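Local coordinates for variable region-containing chitin-binding protein 3 (Branchiostoma floridae, PDB 1XT5) that probably binds and perhaps hydrolyses chitin as part of a longer protein, of which this is the first domain, an immunoglobulin V-type module, at residues A[51-56]-A[82-87]; A[37-42]-A[90-95]. All coordinates share one frame; numbering follows the deposited sequence.

Contact 1: A[51-56]-A[82-87]; sequences TKVFKG and GRASVA
One face of the F54 ring is covered by V86, whose CG2 methyl sits over the ring centre in a CH-pi contact, 3.6 Å from the centroid. The same methyl comes within 3.5 Å of F54 CE2, while V86 CB lies 3.6 Å from F54 CZ, near the far end of the ring. Two backbone atoms, A84 O and S85 CA, approach F54 CD1 obliquely at more than 4 Å. From a CB that already points at 82-87, the ring is carried on by a chi1 of 177°, CG opposite the backbone N. Next to it, the V53 CG1 methyl meets A84 CB at 3.9 Å. Two consecutive residues of one strand can both serve this contact because V53 and F54 form a classic beta bulge opposite W41, with V53 at an unusual backbone psi for a strand (-53°). The strands carrying these residues, 50-58 and 84-86, belong to the two different sheets of the V-type sandwich; their short axes pass 7.1 Å apart at 33°. The F54 side chain also touches K74 of strand 72-76, whose NZ is hydrogen-bonded to the carbonyl O of V86. The side-chain contact is wholly apolar, with buried methyls and an aromatic face, so dispersion and the exclusion of water probably hold the sheets together here.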
# COMPACT_ATOMS: atom_id res chain seq x y z
N THR A 51 -7.54 2.42 -9.30
CA THR A 51 -6.86 1.42 -10.08
C THR A 51 -5.76 0.79 -9.22
O THR A 51 -5.16 1.42 -8.33
CB THR A 51 -6.32 1.98 -11.40
OG1 THR A 51 -5.99 0.92 -12.29
CG2 THR A 51 -5.12 2.83 -11.19
N LYS A 52 -5.48 -0.49 -9.44
CA LYS A 52 -4.49 -1.21 -8.66
C LYS A 52 -3.10 -0.75 -8.98
O LYS A 52 -2.69 -0.70 -10.14
CB LYS A 52 -4.62 -2.73 -8.91
CG LYS A 52 -5.90 -3.31 -8.38
CD LYS A 52 -6.01 -4.76 -8.89
CE LYS A 52 -5.21 -5.71 -8.03
NZ LYS A 52 -5.63 -7.12 -8.15
N VAL A 53 -2.30 -0.54 -7.91
CA VAL A 53 -0.87 -0.27 -8.04
C VAL A 53 -0.06 -1.52 -7.65
O VAL A 53 0.82 -1.98 -8.36
CB VAL A 53 -0.46 0.95 -7.22
CG1 VAL A 53 1.02 1.18 -7.28
CG2 VAL A 53 -1.27 2.17 -7.68
N PHE A 54 -0.36 -2.04 -6.47
CA PHE A 54 0.36 -3.12 -5.85
C PHE A 54 -0.60 -3.92 -4.99
O PHE A 54 -1.47 -3.35 -4.33
CB PHE A 54 1.51 -2.56 -5.00
CG PHE A 54 2.30 -3.62 -4.24
CD1 PHE A 54 3.44 -4.17 -4.81
CD2 PHE A 54 1.89 -4.05 -2.98
CE1 PHE A 54 4.14 -5.17 -4.13
CE2 PHE A 54 2.56 -5.06 -2.30
CZ PHE A 54 3.69 -5.57 -2.91
N LYS A 55 -0.36 -5.22 -4.90
CA LYS A 55 -1.02 -6.08 -3.93
C LYS A 55 0.01 -7.09 -3.41
O LYS A 55 0.84 -7.58 -4.19
CB LYS A 55 -2.25 -6.78 -4.49
CG LYS A 55 -3.19 -7.46 -3.52
CD LYS A 55 -4.42 -8.05 -4.18
CE LYS A 55 -5.34 -8.73 -3.22
NZ LYS A 55 -6.55 -9.30 -3.91
N GLY A 56 -0.08 -7.45 -2.15
CA GLY A 56 0.77 -8.47 -1.62
C GLY A 56 0.31 -9.00 -0.29
O GLY A 56 -0.47 -8.38 0.42
N GLY A 82 6.45 -3.25 -12.76
CA GLY A 82 7.83 -3.06 -12.79
C GLY A 82 8.40 -1.81 -12.19
O GLY A 82 9.63 -1.65 -12.15
N ARG A 83 7.59 -0.90 -11.72
CA ARG A 83 7.98 0.33 -11.09
C ARG A 83 7.58 0.45 -9.64
O ARG A 83 8.18 1.24 -8.90
CB ARG A 83 7.39 1.56 -11.82
CG ARG A 83 7.76 1.60 -13.27
CD ARG A 83 7.39 2.87 -13.97
NE ARG A 83 5.99 3.24 -14.00
CZ ARG A 83 5.35 4.24 -13.35
NH1 ARG A 83 5.98 5.01 -12.50
NH2 ARG A 83 4.07 4.42 -13.57
N ALA A 84 6.62 -0.33 -9.18
CA ALA A 84 6.10 -0.24 -7.84
C ALA A 84 6.57 -1.46 -7.03
O ALA A 84 6.45 -2.60 -7.50
CB ALA A 84 4.58 -0.20 -7.89
N SER A 85 7.00 -1.23 -5.81
CA SER A 85 7.43 -2.33 -4.95
C SER A 85 7.13 -1.99 -3.49
O SER A 85 7.06 -0.81 -3.13
CB SER A 85 8.92 -2.64 -5.18
OG SER A 85 9.76 -1.55 -4.86
N VAL A 86 7.01 -3.01 -2.67
CA VAL A 86 6.87 -2.90 -1.23
C VAL A 86 7.90 -3.82 -0.61
O VAL A 86 7.77 -5.05 -0.69
CB VAL A 86 5.43 -3.23 -0.78
CG1 VAL A 86 5.32 -3.23 0.74
CG2 VAL A 86 4.44 -2.22 -1.33
N ALA A 87 8.94 -3.25 0.00
CA ALA A 87 10.04 -4.05 0.53
C ALA A 87 9.65 -4.88 1.75
O ALA A 87 10.25 -5.95 1.97
CB ALA A 87 11.21 -3.14 0.92

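Contact 2: A[37-42]-A[90-95]; sequences PVISWL and AAPTLR
W41 bridges the two segments, giving its indole N-H to P92 and one ring face to L94. Its NE1 donates to the carbonyl O of P92 at 2.8 Å; the acceptor lies in the indole plane and the N-H...O angle is 148°, with the nitrogen almost in line with the C=O bond. With chi1 -80° placing CG beside the backbone N and opposite the carbonyl carbon, the indole is swung so that NE1 meets P92. L94 CB rests over the face, nearest the ring-fusion atom W41 CE2 at 3.4 Å and 3.6 Å from the centroid of the five-membered ring, a CH-pi contact. Two residues earlier on the same strand, I39 CG2 packs on P92 CB at 3.8 Å, the two side chains crossing at about a right angle. This is the core tryptophan of the immunoglobulin fold: W41 also touches C26 and C109, which form the disulfide between the sheets. The carbonyl of P92 is presented by an inverse gamma turn centred on that proline, closed by T93 N bonding to A91 O at 2.8 Å. Beyond it, T93 OG1 is hydrogen-bonded to the backbone N of C26, linking the residue after the turn centre to strand 22-31.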
# COMPACT_ATOMS: atom_id res chain seq x y z
N PRO A 37 -2.17 -10.24 6.99
CA PRO A 37 -3.17 -9.51 6.21
C PRO A 37 -2.79 -9.44 4.76
O PRO A 37 -1.87 -10.11 4.30
CB PRO A 37 -3.21 -8.17 6.96
CG PRO A 37 -1.77 -7.97 7.30
CD PRO A 37 -1.26 -9.32 7.72
N VAL A 38 -3.52 -8.64 4.01
CA VAL A 38 -3.26 -8.36 2.62
C VAL A 38 -3.18 -6.87 2.40
O VAL A 38 -4.03 -6.10 2.89
CB VAL A 38 -4.26 -9.08 1.71
CG1 VAL A 38 -5.70 -8.84 2.05
CG2 VAL A 38 -3.96 -8.70 0.26
N ILE A 39 -2.11 -6.48 1.72
CA ILE A 39 -1.78 -5.08 1.47
C ILE A 39 -2.16 -4.74 0.06
O ILE A 39 -1.78 -5.46 -0.88
CB ILE A 39 -0.24 -4.85 1.64
CG1 ILE A 39 0.21 -5.00 3.08
CG2 ILE A 39 0.23 -3.54 1.03
CD1 ILE A 39 -0.08 -6.22 3.90
N SER A 40 -2.87 -3.63 -0.13
CA SER A 40 -3.16 -3.10 -1.44
C SER A 40 -2.80 -1.62 -1.48
O SER A 40 -3.12 -0.87 -0.56
CB SER A 40 -4.66 -3.22 -1.74
OG SER A 40 -5.12 -4.54 -1.65
N TRP A 41 -2.11 -1.21 -2.53
CA TRP A 41 -1.95 0.21 -2.87
C TRP A 41 -2.82 0.45 -4.08
O TRP A 41 -2.74 -0.27 -5.09
CB TRP A 41 -0.50 0.55 -3.14
CG TRP A 41 0.35 0.74 -1.94
CD1 TRP A 41 1.13 -0.18 -1.29
CD2 TRP A 41 0.49 1.98 -1.20
NE1 TRP A 41 1.74 0.40 -0.21
CE2 TRP A 41 1.39 1.72 -0.15
CE3 TRP A 41 -0.04 3.27 -1.36
CZ2 TRP A 41 1.78 2.73 0.74
CZ3 TRP A 41 0.34 4.25 -0.48
CH2 TRP A 41 1.26 3.99 0.56
N LEU A 42 -3.69 1.46 -3.97
CA LEU A 42 -4.76 1.73 -4.89
C LEU A 42 -4.71 3.21 -5.25
O LEU A 42 -4.74 4.04 -4.32
CB LEU A 42 -6.10 1.39 -4.24
CG LEU A 42 -6.25 -0.06 -3.75
CD1 LEU A 42 -7.43 -0.21 -2.82
CD2 LEU A 42 -6.30 -1.04 -4.89
N ALA A 90 5.04 -6.00 6.29
CA ALA A 90 4.65 -5.64 7.65
C ALA A 90 4.76 -4.15 7.90
O ALA A 90 4.21 -3.68 8.93
CB ALA A 90 5.51 -6.38 8.69
N ALA A 91 5.39 -3.39 7.04
CA ALA A 91 5.59 -1.93 7.17
C ALA A 91 5.55 -1.40 5.73
O ALA A 91 6.57 -1.07 5.12
CB ALA A 91 6.92 -1.63 7.85
N PRO A 92 4.35 -1.43 5.10
CA PRO A 92 4.23 -1.50 3.65
C PRO A 92 4.34 -0.19 2.89
O PRO A 92 3.62 0.06 1.90
CB PRO A 92 2.84 -2.14 3.48
CG PRO A 92 2.06 -1.61 4.66
CD PRO A 92 3.06 -1.68 5.78
N THR A 93 5.36 0.61 3.20
CA THR A 93 5.75 1.73 2.37
C THR A 93 5.93 1.30 0.94
O THR A 93 6.59 0.28 0.65
CB THR A 93 7.07 2.29 2.93
OG1 THR A 93 6.78 2.76 4.22
CG2 THR A 93 7.71 3.33 2.03
N LEU A 94 5.35 2.09 0.03
CA LEU A 94 5.44 1.88 -1.40
C LEU A 94 6.61 2.68 -1.98
O LEU A 94 6.76 3.85 -1.68
CB LEU A 94 4.16 2.41 -2.04
CG LEU A 94 4.09 2.34 -3.58
CD1 LEU A 94 4.00 0.90 -4.05
CD2 LEU A 94 2.88 3.13 -4.07
N ARG A 95 7.39 2.03 -2.83
CA ARG A 95 8.44 2.67 -3.63
C ARG A 95 7.98 2.66 -5.08
O ARG A 95 7.62 1.61 -5.62
CB ARG A 95 9.76 1.91 -3.49
CG ARG A 95 10.92 2.53 -4.24
CD ARG A 95 12.21 1.80 -3.95
NE ARG A 95 13.44 2.21 -4.57
CZ ARG A 95 13.88 1.69 -5.71
NH1 ARG A 95 13.22 0.78 -6.44
NH2 ARG A 95 15.04 2.15 -6.17

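How the contacts relate
Contacts 1 and 2 bridge the same two sheets, with centres about 8 Å apart; in sequence, both segments of contact 1 fall between those of contact 2. Strands 38-44 and 50-58 are antiparallel neighbours in one sheet, where G56 O lies 2.8 Å from I39 N and F54 O 2.9 Å from W41 N, both probable hydrogen bonds. In the other sheet 84-86 neighbours 94-96, and V86 CG1 packs 3.6 Å from P92 CA. V86 also touches W41, and A84 touches L94, so the two contacts merge into one apolar core around the tryptophan, extending from the disulfide toward strand 84-86.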